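Long-range contact in TATA-box-binding protein (Sulfolobus acidocaldarius, PDB 1MP9), which probably binds the TATA box of archaeal promoters as a general transcription factor and so helps to activate genes transcribed by RNA polymerase: residues A[51-63]-A[79-91]. Sequence-based numbering, arbitrary orientation.
Sequences IFRLESPKITSLI and ELIKAVKRIIKTL
Antiparallel strands 51-54 and 59-63, joined by a turn with a cis peptide bond before P57, pack F52, L54, I59, S61 and I63 against helix 79-91. The axis of strand 59-63 passes 10.0 Å from the helix axis at 55°; strand 51-54 runs the other way, at 121°.

I87 lies at the middle: I87 CG1 presses on L54 CD1 at 3.5 Å, a tight fit, and I87 CD1 meets S61 CB at 3.6 Å. The F52 ring lies beside I87 and L91, with T90 CG2 at its edge. I63 and L91 meet tip to tip through their methyls. I59 CG1 rests on A83 CB at 4.0 Å.

R86, exposed to solvent, borders the contact. With CG anti to the backbone N (chi1 -169°) and an extended chain, it passes over L54, whose CD2 lies over one guanidinium face. R86 NH1 donates to E55 O at 3.1 Å, nearly in the guanidinium plane. A water accepts from E55 N and, weakly, from R86 NH2. E79 OE2 lies against the P57 ring, while E79 OE1 accepts a hydrogen bond from K75 N.

The helix backs the convex face of the first-repeat half of the TBP saddle, whose concave face binds DNA in other TBPs. M69 of strand 68-72 touches both S61 and I87. L80 and V84 reach A20 and V22 of strand 12-23 and I104 of strand 103-114.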
loop_
_atom_site.group_PDB
_atom_site.type_symbol
_atom_site.label_atom_id
_atom_site.label_comp_id
_atom_site.label_asym_id
_atom_site.label_seq_id
_atom_site.Cartn_x
_atom_site.Cartn_y
_atom_site.Cartn_z
ATOM N N ILE A 51 18.659 -21.223 5.775
ATOM C CA ILE A 51 18.701 -19.910 6.423
ATOM C C ILE A 51 20.057 -19.670 7.062
ATOM O O ILE A 51 20.465 -20.393 7.982
ATOM C CB ILE A 51 17.592 -19.821 7.483
ATOM C CG1 ILE A 51 16.263 -20.099 6.797
ATOM C CG2 ILE A 51 17.625 -18.424 8.198
ATOM C CD1 ILE A 51 15.074 -20.364 7.728
ATOM N N PHE A 52 20.755 -18.659 6.555
ATOM C CA PHE A 52 22.090 -18.305 7.011
ATOM C C PHE A 52 21.972 -16.944 7.684
ATOM O O PHE A 52 21.641 -15.968 7.045
ATOM C CB PHE A 52 23.007 -18.233 5.791
ATOM C CG PHE A 52 24.441 -17.933 6.109
ATOM C CD1 PHE A 52 25.429 -18.888 5.891
ATOM C CD2 PHE A 52 24.813 -16.689 6.633
ATOM C CE1 PHE A 52 26.759 -18.616 6.187
ATOM C CE2 PHE A 52 26.149 -16.410 6.933
ATOM C CZ PHE A 52 27.117 -17.369 6.711
ATOM N N ARG A 53 22.230 -16.875 8.983
ATOM C CA ARG A 53 22.104 -15.606 9.692
ATOM C C ARG A 53 23.446 -15.036 10.085
ATOM O O ARG A 53 24.323 -15.754 10.568
ATOM C CB ARG A 53 21.249 -15.772 10.958
ATOM C CG ARG A 53 19.809 -16.181 10.705
ATOM C CD ARG A 53 19.047 -16.385 12.014
ATOM N NE ARG A 53 17.604 -16.495 11.800
ATOM C CZ ARG A 53 16.937 -17.640 11.671
ATOM N NH1 ARG A 53 17.574 -18.806 11.735
ATOM N NH2 ARG A 53 15.626 -17.617 11.475
ATOM N N LEU A 54 23.619 -13.742 9.844
ATOM C CA LEU A 54 24.848 -13.071 10.225
ATOM C C LEU A 54 24.468 -12.147 11.362
ATOM O O LEU A 54 23.339 -11.647 11.429
ATOM C CB LEU A 54 25.417 -12.267 9.068
ATOM C CG LEU A 54 26.244 -13.107 8.104
ATOM C CD1 LEU A 54 26.680 -12.287 6.906
ATOM C CD2 LEU A 54 27.446 -13.632 8.853
ATOM N N GLU A 55 25.400 -11.935 12.273
ATOM C CA GLU A 55 25.117 -11.065 13.393
ATOM C C GLU A 55 25.934 -9.803 13.230
ATOM O O GLU A 55 27.019 -9.833 12.657
ATOM C CB GLU A 55 25.471 -11.769 14.695
ATOM C CG GLU A 55 24.657 -11.268 15.848
ATOM C CD GLU A 55 23.192 -11.167 15.490
ATOM O OE1 GLU A 55 22.622 -12.176 15.020
ATOM O OE2 GLU A 55 22.610 -10.076 15.677
ATOM N N SER A 56 25.389 -8.694 13.709
ATOM C CA SER A 56 26.055 -7.391 13.632
ATOM C C SER A 56 26.970 -7.216 12.413
ATOM O O SER A 56 28.147 -7.587 12.450
ATOM C CB SER A 56 26.881 -7.156 14.897
ATOM O OG SER A 56 28.000 -8.027 14.917
ATOM N N PRO A 57 26.439 -6.637 11.325
ATOM C CA PRO A 57 25.046 -6.189 11.290
ATOM C C PRO A 57 24.113 -7.395 11.156
ATOM O O PRO A 57 24.525 -8.465 10.704
ATOM C CB PRO A 57 25.015 -5.258 10.081
ATOM C CG PRO A 57 26.024 -5.862 9.162
ATOM C CD PRO A 57 27.151 -6.277 10.084
ATOM N N LYS A 58 22.870 -7.219 11.585
ATOM C CA LYS A 58 21.887 -8.280 11.526
ATOM C C LYS A 58 21.500 -8.473 10.062
ATOM O O LYS A 58 20.892 -7.600 9.437
ATOM C CB LYS A 58 20.663 -7.910 12.373
ATOM C CG LYS A 58 19.615 -9.015 12.531
ATOM C CD LYS A 58 18.494 -8.580 13.484
ATOM C CE LYS A 58 18.990 -8.480 14.936
ATOM N NZ LYS A 58 18.091 -7.660 15.819
ATOM N N ILE A 59 21.884 -9.610 9.506
ATOM C CA ILE A 59 21.564 -9.906 8.119
ATOM C C ILE A 59 21.080 -11.335 7.998
ATOM O O ILE A 59 21.590 -12.215 8.698
ATOM C CB ILE A 59 22.802 -9.784 7.216
ATOM C CG1 ILE A 59 23.377 -8.373 7.297
ATOM C CG2 ILE A 59 22.421 -10.103 5.773
ATOM C CD1 ILE A 59 22.497 -7.335 6.657
ATOM N N THR A 60 20.083 -11.565 7.147
ATOM C CA THR A 60 19.636 -12.926 6.940
ATOM C C THR A 60 19.793 -13.258 5.478
ATOM O O THR A 60 19.501 -12.454 4.597
ATOM C CB THR A 60 18.191 -13.160 7.372
ATOM O OG1 THR A 60 18.106 -13.008 8.792
ATOM C CG2 THR A 60 17.735 -14.608 7.016
ATOM N N SER A 61 20.302 -14.453 5.225
ATOM C CA SER A 61 20.483 -14.904 3.859
ATOM C C SER A 61 19.690 -16.182 3.702
ATOM O O SER A 61 19.798 -17.090 4.527
ATOM C CB SER A 61 21.964 -15.172 3.592
ATOM O OG SER A 61 22.157 -15.490 2.223
ATOM N N LEU A 62 18.858 -16.245 2.674
ATOM C CA LEU A 62 18.065 -17.456 2.414
ATOM C C LEU A 62 18.681 -18.035 1.148
ATOM O O LEU A 62 18.701 -17.359 0.109
ATOM C CB LEU A 62 16.595 -17.096 2.177
ATOM C CG LEU A 62 15.992 -16.224 3.288
ATOM C CD1 LEU A 62 14.598 -15.809 2.917
ATOM C CD2 LEU A 62 15.962 -17.019 4.615
ATOM N N ILE A 63 19.169 -19.279 1.247
ATOM C CA ILE A 63 19.854 -19.936 0.142
ATOM C C ILE A 63 19.029 -21.071 -0.457
ATOM O O ILE A 63 18.685 -22.043 0.217
ATOM C CB ILE A 63 21.250 -20.441 0.629
ATOM C CG1 ILE A 63 22.056 -19.250 1.151
ATOM C CG2 ILE A 63 22.043 -21.082 -0.514
ATOM C CD1 ILE A 63 23.342 -19.633 1.897
ATOM N N GLU A 79 26.621 -1.666 2.966
ATOM C CA GLU A 79 26.314 -2.687 3.950
ATOM C C GLU A 79 25.936 -3.993 3.241
ATOM O O GLU A 79 26.335 -5.088 3.662
ATOM C CB GLU A 79 25.159 -2.234 4.841
ATOM C CG GLU A 79 25.294 -2.684 6.302
ATOM C CD GLU A 79 23.948 -2.812 7.018
ATOM O OE1 GLU A 79 23.188 -1.809 7.086
ATOM O OE2 GLU A 79 23.657 -3.930 7.510
ATOM N N LEU A 80 25.158 -3.869 2.172
ATOM C CA LEU A 80 24.730 -5.021 1.407
ATOM C C LEU A 80 25.939 -5.761 0.835
ATOM O O LEU A 80 26.044 -6.974 0.965
ATOM C CB LEU A 80 23.827 -4.581 0.253
ATOM C CG LEU A 80 23.398 -5.670 -0.735
ATOM C CD1 LEU A 80 22.665 -6.760 -0.010
ATOM C CD2 LEU A 80 22.499 -5.070 -1.816
ATOM N N ILE A 81 26.830 -5.017 0.181
ATOM C CA ILE A 81 28.024 -5.604 -0.419
ATOM C C ILE A 81 28.907 -6.284 0.602
ATOM O O ILE A 81 29.391 -7.393 0.367
ATOM C CB ILE A 81 28.826 -4.533 -1.210
ATOM C CG1 ILE A 81 28.022 -4.136 -2.446
ATOM C CG2 ILE A 81 30.209 -5.081 -1.633
ATOM C CD1 ILE A 81 28.581 -3.009 -3.237
ATOM N N LYS A 82 29.109 -5.659 1.756
ATOM C CA LYS A 82 29.963 -6.278 2.764
ATOM C C LYS A 82 29.334 -7.559 3.260
ATOM O O LYS A 82 30.018 -8.547 3.496
ATOM C CB LYS A 82 30.203 -5.342 3.947
ATOM C CG LYS A 82 30.980 -4.083 3.596
ATOM C CD LYS A 82 31.242 -3.247 4.845
ATOM C CE LYS A 82 31.444 -1.774 4.490
ATOM N NZ LYS A 82 32.074 -1.037 5.628
ATOM N N ALA A 83 28.022 -7.538 3.437
ATOM C CA ALA A 83 27.321 -8.729 3.895
ATOM C C ALA A 83 27.441 -9.860 2.887
ATOM O O ALA A 83 27.715 -10.996 3.248
ATOM C CB ALA A 83 25.843 -8.397 4.133
ATOM N N VAL A 84 27.255 -9.550 1.613
ATOM C CA VAL A 84 27.329 -10.585 0.592
ATOM C C VAL A 84 28.723 -11.215 0.573
ATOM O O VAL A 84 28.864 -12.447 0.521
ATOM C CB VAL A 84 27.015 -10.014 -0.788
ATOM C CG1 VAL A 84 27.376 -11.022 -1.863
ATOM C CG2 VAL A 84 25.526 -9.697 -0.888
ATOM N N LYS A 85 29.741 -10.362 0.607
ATOM C CA LYS A 85 31.125 -10.841 0.612
ATOM C C LYS A 85 31.349 -11.701 1.845
ATOM O O LYS A 85 31.981 -12.754 1.788
ATOM C CB LYS A 85 32.108 -9.670 0.630
ATOM C CG LYS A 85 32.155 -8.886 -0.661
ATOM C CD LYS A 85 33.287 -7.847 -0.621
ATOM C CE LYS A 85 33.346 -7.016 -1.923
ATOM N NZ LYS A 85 34.530 -6.057 -1.987
ATOM N N ARG A 86 30.817 -11.252 2.971
ATOM C CA ARG A 86 30.991 -12.014 4.192
ATOM C C ARG A 86 30.330 -13.379 4.027
ATOM O O ARG A 86 30.930 -14.411 4.340
ATOM C CB ARG A 86 30.386 -11.260 5.377
ATOM C CG ARG A 86 30.752 -11.862 6.708
ATOM C CD ARG A 86 30.143 -11.115 7.897
ATOM N NE ARG A 86 30.551 -11.769 9.143
ATOM C CZ ARG A 86 30.002 -11.559 10.336
ATOM N NH1 ARG A 86 28.998 -10.695 10.483
ATOM N NH2 ARG A 86 30.458 -12.237 11.382
ATOM N N ILE A 87 29.109 -13.397 3.495
ATOM C CA ILE A 87 28.408 -14.666 3.320
ATOM C C ILE A 87 29.170 -15.595 2.379
ATOM O O ILE A 87 29.413 -16.763 2.700
ATOM C CB ILE A 87 26.977 -14.453 2.763
ATOM C CG1 ILE A 87 26.125 -13.716 3.795
ATOM C CG2 ILE A 87 26.338 -15.792 2.410
ATOM C CD1 ILE A 87 24.838 -13.104 3.227
ATOM N N ILE A 88 29.549 -15.069 1.221
ATOM C CA ILE A 88 30.260 -15.864 0.232
ATOM C C ILE A 88 31.569 -16.416 0.786
ATOM O O ILE A 88 31.903 -17.571 0.547
ATOM C CB ILE A 88 30.521 -15.039 -1.054
ATOM C CG1 ILE A 88 29.185 -14.762 -1.759
ATOM C CG2 ILE A 88 31.442 -15.811 -2.001
ATOM C CD1 ILE A 88 29.269 -13.794 -2.938
ATOM N N LYS A 89 32.291 -15.602 1.550
ATOM C CA LYS A 89 33.557 -16.048 2.130
ATOM C C LYS A 89 33.313 -17.325 2.944
ATOM O O LYS A 89 34.013 -18.334 2.780
ATOM C CB LYS A 89 34.153 -14.957 3.030
ATOM C CG LYS A 89 35.622 -15.193 3.408
ATOM C CD LYS A 89 36.232 -14.043 4.229
ATOM C CE LYS A 89 37.747 -14.252 4.416
ATOM N NZ LYS A 89 38.486 -13.164 5.153
ATOM N N THR A 90 32.297 -17.286 3.801
ATOM C CA THR A 90 31.972 -18.448 4.639
ATOM C C THR A 90 31.566 -19.674 3.828
ATOM O O THR A 90 32.112 -20.767 4.021
ATOM C CB THR A 90 30.847 -18.129 5.616
ATOM O OG1 THR A 90 31.207 -16.983 6.377
ATOM C CG2 THR A 90 30.616 -19.293 6.575
ATOM N N LEU A 91 30.602 -19.509 2.930
ATOM C CA LEU A 91 30.186 -20.636 2.116
ATOM C C LEU A 91 31.432 -21.254 1.478
ATOM O O LEU A 91 31.541 -22.481 1.359
ATOM C CB LEU A 91 29.213 -20.192 1.031
ATOM C CG LEU A 91 27.951 -19.543 1.582
ATOM C CD1 LEU A 91 27.019 -19.242 0.432
ATOM C CD2 LEU A 91 27.295 -20.467 2.617
HETATM O O HOH W 1 28.213 -13.319 12.955
#